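Local coordinates for methyltransferase-like protein 5 (Pyrococcus horikoshii, PDB 1WY7) that binds S-adenosyl-L-homocysteine in a methyltransferase fold and is probably an S-adenosylmethionine-dependent methyltransferase acting on RNA, at residues S111-V116 with E139-V144; Y145-A150 with V195-F200. All blocks are in the same frame, centred on the assembly; numbering follows the deposited sequence.

Interaction 1 (S111-V116 with E139-V144); sequences SRVDIV and EISDVV
V116 and I140 meet at about a right angle on the inner side of this contact, CG2 of V116 lying 3.9 Å from CG1 of I140. V116 has CG1 anti to the backbone N (chi1 168°), which turns CG2 toward the end of the helix, where it also presses on CB of S141 at 3.6 Å. V113, in the same segment, adds its CG2, near both S141 CB and I140 CD1. The I140 side chain further covers the S111 carbonyl, its CB standing 3.4 Å from S111 O, and reaches A54 of the adjoining strand and F109. With an alanine in place of I140, the helix end would probably stand off the sheet, leaving V116 CG2 and V113 CG2 short of apolar cover. These residues belong to the beta-alpha-beta unit of the Rossmann-like methyltransferase fold, in which strand 115-118 passes through helix 131-140 into the parallel strand 143-149. The backbone is joined at two points, V113 N to I140 O at the helix end and V116 N to V143 O (3.1 Å) within the sheet. Between them, where the chain leaves the helix, S141 OG lies 2.9 Å from D114 O, in the part where the two backbones have not yet paired. The outer side is looser and polar. R112, exposed and bent at chi2, folds its guanidinium over the turn so that I140 O lies over one face while E139 O and D142 OD2 lie near its edge. Its NH2 makes a salt bridge to D142 OD2 at 3.0 Å, but as a hydrogen bond this is weak, bent to 122° at the hydrogen, with the guanidinium and carboxylate planes 68° apart. D114 points away, and its OD2 accepts a hydrogen bond from V52 N.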
ATOM      1  N   SER A 111      11.772  -7.918   8.299  1.00 53.12           N
ATOM      2  CA  SER A 111      11.254  -9.262   8.489  1.00 52.29           C
ATOM      3  C   SER A 111      10.850  -9.721   7.100  1.00 51.49           C
ATOM      4  O   SER A 111      10.203  -8.982   6.361  1.00 51.11           O
ATOM      5  CB  SER A 111      10.016  -9.257   9.386  1.00 51.85           C
ATOM      6  OG  SER A 111      10.303  -8.710  10.651  1.00 53.57           O
ATOM      7  N   ARG A 112      11.229 -10.937   6.736  1.00 51.11           N
ATOM      8  CA  ARG A 112      10.874 -11.448   5.424  1.00 50.23           C
ATOM      9  C   ARG A 112       9.403 -11.865   5.394  1.00 47.34           C
ATOM     10  O   ARG A 112       8.914 -12.515   6.313  1.00 48.51           O
ATOM     11  CB  ARG A 112      11.771 -12.627   5.062  1.00 51.99           C
ATOM     12  CG  ARG A 112      11.551 -13.119   3.658  1.00 56.04           C
ATOM     13  CD  ARG A 112      12.857 -13.489   2.992  1.00 58.23           C
ATOM     14  NE  ARG A 112      12.671 -13.693   1.558  1.00 61.32           N
ATOM     15  CZ  ARG A 112      12.778 -12.737   0.636  1.00 60.12           C
ATOM     16  NH1 ARG A 112      13.084 -11.497   0.986  1.00 58.72           N
ATOM     17  NH2 ARG A 112      12.565 -13.024  -0.640  1.00 61.07           N
ATOM     18  N   VAL A 113       8.702 -11.468   4.338  1.00 43.92           N
ATOM     19  CA  VAL A 113       7.288 -11.792   4.178  1.00 39.79           C
ATOM     20  C   VAL A 113       7.063 -12.418   2.804  1.00 40.22           C
ATOM     21  O   VAL A 113       7.986 -12.476   1.988  1.00 39.56           O
ATOM     22  CB  VAL A 113       6.420 -10.520   4.264  1.00 38.70           C
ATOM     23  CG1 VAL A 113       6.630  -9.824   5.605  1.00 35.80           C
ATOM     24  CG2 VAL A 113       6.772  -9.583   3.124  1.00 34.86           C
ATOM     25  N   ASP A 114       5.840 -12.878   2.546  1.00 39.79           N
ATOM     26  CA  ASP A 114       5.498 -13.473   1.248  1.00 39.04           C
ATOM     27  C   ASP A 114       5.159 -12.397   0.224  1.00 38.54           C
ATOM     28  O   ASP A 114       5.577 -12.473  -0.938  1.00 39.70           O
ATOM     29  CB  ASP A 114       4.277 -14.400   1.353  1.00 39.53           C
ATOM     30  CG  ASP A 114       4.550 -15.667   2.150  1.00 42.35           C
ATOM     31  OD1 ASP A 114       5.633 -16.268   1.975  1.00 44.49           O
ATOM     32  OD2 ASP A 114       3.665 -16.071   2.938  1.00 39.07           O
ATOM     33  N   ILE A 115       4.390 -11.401   0.655  1.00 36.07           N
ATOM     34  CA  ILE A 115       3.957 -10.332  -0.237  1.00 33.05           C
ATOM     35  C   ILE A 115       4.000  -8.947   0.406  1.00 32.06           C
ATOM     36  O   ILE A 115       3.785  -8.786   1.602  1.00 31.49           O
ATOM     37  CB  ILE A 115       2.472 -10.572  -0.743  1.00 33.88           C
ATOM     38  CG1 ILE A 115       2.425 -11.599  -1.877  1.00 35.91           C
ATOM     39  CG2 ILE A 115       1.862  -9.284  -1.275  1.00 31.04           C
ATOM     40  CD1 ILE A 115       2.512 -13.003  -1.429  1.00 38.18           C
ATOM     41  N   VAL A 116       4.287  -7.943  -0.410  1.00 30.53           N
ATOM     42  CA  VAL A 116       4.258  -6.577   0.063  1.00 28.33           C
ATOM     43  C   VAL A 116       3.169  -5.837  -0.723  1.00 28.01           C
ATOM     44  O   VAL A 116       3.068  -5.983  -1.939  1.00 28.51           O
ATOM     45  CB  VAL A 116       5.584  -5.806  -0.188  1.00 25.94           C
ATOM     46  CG1 VAL A 116       5.339  -4.338   0.067  1.00 20.20           C
ATOM     47  CG2 VAL A 116       6.719  -6.317   0.712  1.00 23.30           C
ATOM     48  N   GLU A 139      13.680  -5.833  -0.840  1.00 34.79           N
ATOM     49  CA  GLU A 139      14.536  -6.516   0.117  1.00 37.24           C
ATOM     50  C   GLU A 139      13.833  -7.651   0.875  1.00 37.36           C
ATOM     51  O   GLU A 139      14.383  -8.743   1.028  1.00 36.31           O
ATOM     52  CB  GLU A 139      15.036  -5.471   1.127  1.00 39.40           C
ATOM     53  CG  GLU A 139      16.285  -5.828   1.881  1.00 45.83           C
ATOM     54  CD  GLU A 139      16.317  -5.223   3.283  1.00 48.14           C
ATOM     55  OE1 GLU A 139      15.872  -4.068   3.458  1.00 47.77           O
ATOM     56  OE2 GLU A 139      16.793  -5.912   4.210  1.00 50.17           O
ATOM     57  N   ILE A 140      12.610  -7.397   1.345  1.00 37.14           N
ATOM     58  CA  ILE A 140      11.891  -8.392   2.146  1.00 35.88           C
ATOM     59  C   ILE A 140      10.908  -9.334   1.456  1.00 36.30           C
ATOM     60  O   ILE A 140      10.389 -10.250   2.094  1.00 35.88           O
ATOM     61  CB  ILE A 140      11.117  -7.724   3.320  1.00 34.72           C
ATOM     62  CG1 ILE A 140       9.978  -6.847   2.788  1.00 34.78           C
ATOM     63  CG2 ILE A 140      12.056  -6.879   4.152  1.00 35.14           C
ATOM     64  CD1 ILE A 140       9.015  -6.359   3.886  1.00 31.00           C
ATOM     65  N   SER A 141      10.645  -9.137   0.172  1.00 37.41           N
ATOM     66  CA  SER A 141       9.693 -10.007  -0.514  1.00 37.76           C
ATOM     67  C   SER A 141      10.077 -10.266  -1.962  1.00 37.98           C
ATOM     68  O   SER A 141      10.938  -9.588  -2.512  1.00 39.16           O
ATOM     69  CB  SER A 141       8.288  -9.381  -0.468  1.00 38.91           C
ATOM     70  OG  SER A 141       7.321 -10.214  -1.102  1.00 39.44           O
ATOM     71  N   ASP A 142       9.434 -11.257  -2.572  1.00 38.36           N
ATOM     72  CA  ASP A 142       9.679 -11.587  -3.974  1.00 39.21           C
ATOM     73  C   ASP A 142       8.534 -11.088  -4.865  1.00 37.22           C
ATOM     74  O   ASP A 142       8.658 -11.076  -6.093  1.00 36.16           O
ATOM     75  CB  ASP A 142       9.868 -13.098  -4.148  1.00 42.93           C
ATOM     76  CG  ASP A 142      11.254 -13.570  -3.710  1.00 45.89           C
ATOM     77  OD1 ASP A 142      11.413 -14.789  -3.478  1.00 46.95           O
ATOM     78  OD2 ASP A 142      12.180 -12.727  -3.614  1.00 46.91           O
ATOM     79  N   VAL A 143       7.427 -10.680  -4.237  1.00 34.00           N
ATOM     80  CA  VAL A 143       6.277 -10.126  -4.955  1.00 30.28           C
ATOM     81  C   VAL A 143       5.846  -8.818  -4.287  1.00 29.37           C
ATOM     82  O   VAL A 143       5.519  -8.793  -3.100  1.00 28.22           O
ATOM     83  CB  VAL A 143       5.068 -11.095  -4.973  1.00 32.49           C
ATOM     84  CG1 VAL A 143       3.897 -10.434  -5.715  1.00 31.57           C
ATOM     85  CG2 VAL A 143       5.442 -12.404  -5.668  1.00 29.87           C
ATOM     86  N   VAL A 144       5.833  -7.735  -5.056  1.00 28.51           N
ATOM     87  CA  VAL A 144       5.472  -6.420  -4.534  1.00 27.59           C
ATOM     88  C   VAL A 144       4.350  -5.744  -5.313  1.00 28.71           C
ATOM     89  O   VAL A 144       4.363  -5.739  -6.547  1.00 30.69           O
ATOM     90  CB  VAL A 144       6.699  -5.460  -4.572  1.00 25.84           C
ATOM     91  CG1 VAL A 144       6.295  -4.069  -4.123  1.00 20.82           C
ATOM     92  CG2 VAL A 144       7.831  -6.032  -3.735  1.00 22.98           C
TER

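Interaction 2 (Y145-A150 with V195-F200)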
ATOM      1  N   TYR A 145       3.385  -5.176  -4.586  1.00 26.35           N
ATOM      2  CA  TYR A 145       2.273  -4.441  -5.188  1.00 24.90           C
ATOM      3  C   TYR A 145       2.381  -3.021  -4.648  1.00 25.48           C
ATOM      4  O   TYR A 145       2.367  -2.815  -3.437  1.00 24.16           O
ATOM      5  CB  TYR A 145       0.906  -5.030  -4.786  1.00 23.14           C
ATOM      6  CG  TYR A 145       0.574  -6.379  -5.403  1.00 22.46           C
ATOM      7  CD1 TYR A 145      -0.139  -6.476  -6.606  1.00 24.43           C
ATOM      8  CD2 TYR A 145       0.981  -7.557  -4.783  1.00 22.32           C
ATOM      9  CE1 TYR A 145      -0.436  -7.727  -7.169  1.00 24.76           C
ATOM     10  CE2 TYR A 145       0.698  -8.804  -5.328  1.00 23.53           C
ATOM     11  CZ  TYR A 145      -0.009  -8.885  -6.520  1.00 26.34           C
ATOM     12  OH  TYR A 145      -0.264 -10.128  -7.061  1.00 26.24           O
ATOM     13  N   SER A 146       2.487  -2.045  -5.540  1.00 25.52           N
ATOM     14  CA  SER A 146       2.612  -0.666  -5.115  1.00 26.31           C
ATOM     15  C   SER A 146       1.831   0.284  -5.997  1.00 26.95           C
ATOM     16  O   SER A 146       1.353  -0.091  -7.064  1.00 27.82           O
ATOM     17  CB  SER A 146       4.092  -0.257  -5.092  1.00 27.57           C
ATOM     18  OG  SER A 146       4.248   1.012  -4.480  1.00 30.58           O
ATOM     19  N   ILE A 147       1.694   1.522  -5.537  1.00 27.77           N
ATOM     20  CA  ILE A 147       0.963   2.536  -6.280  1.00 28.83           C
ATOM     21  C   ILE A 147       1.867   3.741  -6.504  1.00 30.58           C
ATOM     22  O   ILE A 147       2.584   4.154  -5.601  1.00 34.12           O
ATOM     23  CB  ILE A 147      -0.306   2.973  -5.510  1.00 27.22           C
ATOM     24  CG1 ILE A 147      -1.233   1.765  -5.305  1.00 25.38           C
ATOM     25  CG2 ILE A 147      -1.025   4.069  -6.272  1.00 24.54           C
ATOM     26  CD1 ILE A 147      -2.501   2.080  -4.545  1.00 23.41           C
ATOM     27  N   HIS A 148       1.828   4.301  -7.705  1.00 31.67           N
ATOM     28  CA  HIS A 148       2.656   5.454  -8.037  1.00 33.70           C
ATOM     29  C   HIS A 148       1.968   6.354  -9.051  1.00 34.86           C
ATOM     30  O   HIS A 148       1.020   5.942  -9.721  1.00 34.00           O
ATOM     31  CB  HIS A 148       3.990   4.986  -8.612  1.00 34.60           C
ATOM     32  CG  HIS A 148       4.786   4.150  -7.662  1.00 36.02           C
ATOM     33  ND1 HIS A 148       5.553   4.700  -6.656  1.00 33.84           N
ATOM     34  CD2 HIS A 148       4.878   2.808  -7.516  1.00 35.90           C
ATOM     35  CE1 HIS A 148       6.081   3.730  -5.931  1.00 37.69           C
ATOM     36  NE2 HIS A 148       5.687   2.572  -6.430  1.00 38.05           N
ATOM     37  N   LEU A 149       2.462   7.583  -9.148  1.00 34.82           N
ATOM     38  CA  LEU A 149       1.940   8.578 -10.079  1.00 37.25           C
ATOM     39  C   LEU A 149       2.089   8.122 -11.526  1.00 37.46           C
ATOM     40  O   LEU A 149       3.186   7.756 -11.958  1.00 37.46           O
ATOM     41  CB  LEU A 149       2.695   9.892  -9.895  1.00 37.95           C
ATOM     42  CG  LEU A 149       2.064  11.007  -9.073  1.00 40.27           C
ATOM     43  CD1 LEU A 149       1.357  10.439  -7.893  1.00 40.76           C
ATOM     44  CD2 LEU A 149       3.140  11.987  -8.645  1.00 40.54           C
ATOM     45  N   ALA A 150       0.989   8.154 -12.269  1.00 36.47           N
ATOM     46  CA  ALA A 150       0.996   7.757 -13.669  1.00 38.42           C
ATOM     47  C   ALA A 150       1.604   8.861 -14.529  1.00 39.50           C
ATOM     48  O   ALA A 150       0.919   9.463 -15.346  1.00 40.50           O
ATOM     49  CB  ALA A 150      -0.422   7.472 -14.126  1.00 38.41           C
ATOM     50  N   VAL A 195      -3.079   7.318 -11.116  1.00 31.30           N
ATOM     51  CA  VAL A 195      -2.002   6.492 -10.591  1.00 28.39           C
ATOM     52  C   VAL A 195      -1.921   5.144 -11.309  1.00 29.26           C
ATOM     53  O   VAL A 195      -2.874   4.707 -11.961  1.00 26.31           O
ATOM     54  CB  VAL A 195      -2.188   6.203  -9.054  1.00 28.97           C
ATOM     55  CG1 VAL A 195      -2.125   7.505  -8.246  1.00 26.68           C
ATOM     56  CG2 VAL A 195      -3.524   5.508  -8.804  1.00 25.36           C
ATOM     57  N   ASP A 196      -0.759   4.509 -11.192  1.00 27.18           N
ATOM     58  CA  ASP A 196      -0.520   3.192 -11.752  1.00 27.62           C
ATOM     59  C   ASP A 196      -0.408   2.269 -10.548  1.00 27.57           C
ATOM     60  O   ASP A 196       0.205   2.624  -9.533  1.00 27.89           O
ATOM     61  CB  ASP A 196       0.811   3.124 -12.513  1.00 28.41           C
ATOM     62  CG  ASP A 196       0.785   3.883 -13.816  1.00 31.44           C
ATOM     63  OD1 ASP A 196       1.795   4.553 -14.109  1.00 29.75           O
ATOM     64  OD2 ASP A 196      -0.227   3.811 -14.546  1.00 28.58           O
ATOM     65  N   ILE A 197      -1.013   1.097 -10.658  1.00 27.12           N
ATOM     66  CA  ILE A 197      -0.927   0.094  -9.614  1.00 25.99           C
ATOM     67  C   ILE A 197       0.022  -0.940 -10.225  1.00 27.22           C
ATOM     68  O   ILE A 197      -0.275  -1.532 -11.270  1.00 27.57           O
ATOM     69  CB  ILE A 197      -2.305  -0.533  -9.328  1.00 24.93           C
ATOM     70  CG1 ILE A 197      -3.268   0.558  -8.858  1.00 23.35           C
ATOM     71  CG2 ILE A 197      -2.165  -1.641  -8.296  1.00 23.51           C
ATOM     72  CD1 ILE A 197      -4.663   0.065  -8.568  1.00 23.16           C
ATOM     73  N   TYR A 198       1.174  -1.132  -9.592  1.00 26.56           N
ATOM     74  CA  TYR A 198       2.170  -2.067 -10.099  1.00 26.42           C
ATOM     75  C   TYR A 198       2.233  -3.375  -9.351  1.00 26.40           C
ATOM     76  O   TYR A 198       1.893  -3.453  -8.177  1.00 28.53           O
ATOM     77  CB  TYR A 198       3.593  -1.488 -10.004  1.00 23.95           C
ATOM     78  CG  TYR A 198       3.926  -0.311 -10.879  1.00 24.33           C
ATOM     79  CD1 TYR A 198       3.591   0.990 -10.497  1.00 23.09           C
ATOM     80  CD2 TYR A 198       4.640  -0.488 -12.067  1.00 24.03           C
ATOM     81  CE1 TYR A 198       3.968   2.092 -11.280  1.00 22.53           C
ATOM     82  CE2 TYR A 198       5.018   0.605 -12.853  1.00 21.39           C
ATOM     83  CZ  TYR A 198       4.675   1.885 -12.451  1.00 20.06           C
ATOM     84  OH  TYR A 198       4.998   2.951 -13.250  1.00 22.81           O
ATOM     85  N   ARG A 199       2.698  -4.395 -10.057  1.00 27.42           N
ATOM     86  CA  ARG A 199       2.950  -5.700  -9.479  1.00 27.67           C
ATOM     87  C   ARG A 199       4.362  -6.021  -9.956  1.00 29.42           C
ATOM     88  O   ARG A 199       4.596  -6.126 -11.160  1.00 30.73           O
ATOM     89  CB  ARG A 199       2.012  -6.774  -9.994  1.00 27.40           C
ATOM     90  CG  ARG A 199       2.379  -8.120  -9.367  1.00 27.04           C
ATOM     91  CD  ARG A 199       1.546  -9.271  -9.849  1.00 29.00           C
ATOM     92  NE  ARG A 199       1.917 -10.488  -9.129  1.00 30.37           N
ATOM     93  CZ  ARG A 199       2.864 -11.336  -9.520  1.00 30.88           C
ATOM     94  NH1 ARG A 199       3.124 -12.409  -8.781  1.00 25.80           N
ATOM     95  NH2 ARG A 199       3.535 -11.121 -10.656  1.00 26.72           N
ATOM     96  N   PHE A 200       5.294  -6.143  -9.018  1.00 29.35           N
ATOM     97  CA  PHE A 200       6.691  -6.447  -9.323  1.00 29.60           C
ATOM     98  C   PHE A 200       6.949  -7.898  -8.911  1.00 32.64           C
ATOM     99  O   PHE A 200       6.411  -8.364  -7.907  1.00 30.44           O
ATOM    100  CB  PHE A 200       7.630  -5.546  -8.508  1.00 25.83           C
ATOM    101  CG  PHE A 200       7.419  -4.067  -8.722  1.00 25.18           C
ATOM    102  CD1 PHE A 200       8.059  -3.402  -9.754  1.00 24.90           C
ATOM    103  CD2 PHE A 200       6.640  -3.330  -7.837  1.00 23.45           C
ATOM    104  CE1 PHE A 200       7.937  -2.021  -9.902  1.00 25.10           C
ATOM    105  CE2 PHE A 200       6.512  -1.953  -7.973  1.00 23.39           C
ATOM    106  CZ  PHE A 200       7.160  -1.294  -9.004  1.00 22.82           C
TER
HETATM  107  O   HOH W   1       3.867   5.130 -12.424  1.00 30.96           O
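Y145 and R199 form a non-hydrogen-bonded pair of antiparallel strands, and their side chains run alongside each other in the same direction. R199 has CG anti to the backbone N (chi1 178°) and stays extended to NE, which carries its aliphatic part over one face of the Y145 ring in a CH-pi contact, CG lying 4.0 Å from the ring centroid. The phenol oxygen thereby comes to the edge of the guanidinium, in its plane, with Y145 OH 3.0 Å from R199 NE. D47 takes a hydrogen bond from this hydroxyl and a salt bridge from R199 NH1, while T170 binds NH2, fixing the guanidinium. On the same face I147 sets CG2 against CB of V195 at 3.7 Å. The other face bears S146, H148, D196 and Y198. H148 CD2 approaches Y198 CD1 at 3.7 Å, the two rings meeting obliquely with planes 68° apart, and F200 brings the edge of its ring to S146 CB. D196, its CG anti to the carbonyl carbon (chi1 -71°), brings its carboxylate beside A150, with OD1 3.3 Å from A150 CA. A water donates to this OD1 and to L149 O and accepts from Y198 OH, 2.6 Å from the water; R155 and T174 also hold the buried carboxylate. Backbone bonds pair S146 with Y198 and H148 with D196, each in both directions; those from Y198 N to S146 O and from D196 N to H148 O are both 2.7 Å long. Helix 32-44 covers the face of Y145, I147 and I197, helix 152-164 packs on Y198 and F200, and strand 191-202 runs antiparallel to both its neighbours, 143-149 and 167-179, giving the order 3-2-1-4-5-7-6 of the class I methyltransferase sheet.

Interactions 1 and 2 follow one another along strand 143-149, which pairs in parallel with strand 115-118 and antiparallel with strand 191-202. Interaction 1 lies at the start of that strand, where regular pairing gives way to turns: it is partly buried, with sparse backbone pairing, aliphatic packing inside and a charged pair outside. Interaction 2 is largely buried, with regular ladder bonding and aromatic, carboxylate and guanidinium groups, its charges met by partners inside the protein. The two touch directly, through probable hydrogen bonds from F200 N to V144 O (2.7 Å) and from Y145 N to V116 O (2.8 Å), making three adjacent strands continuous.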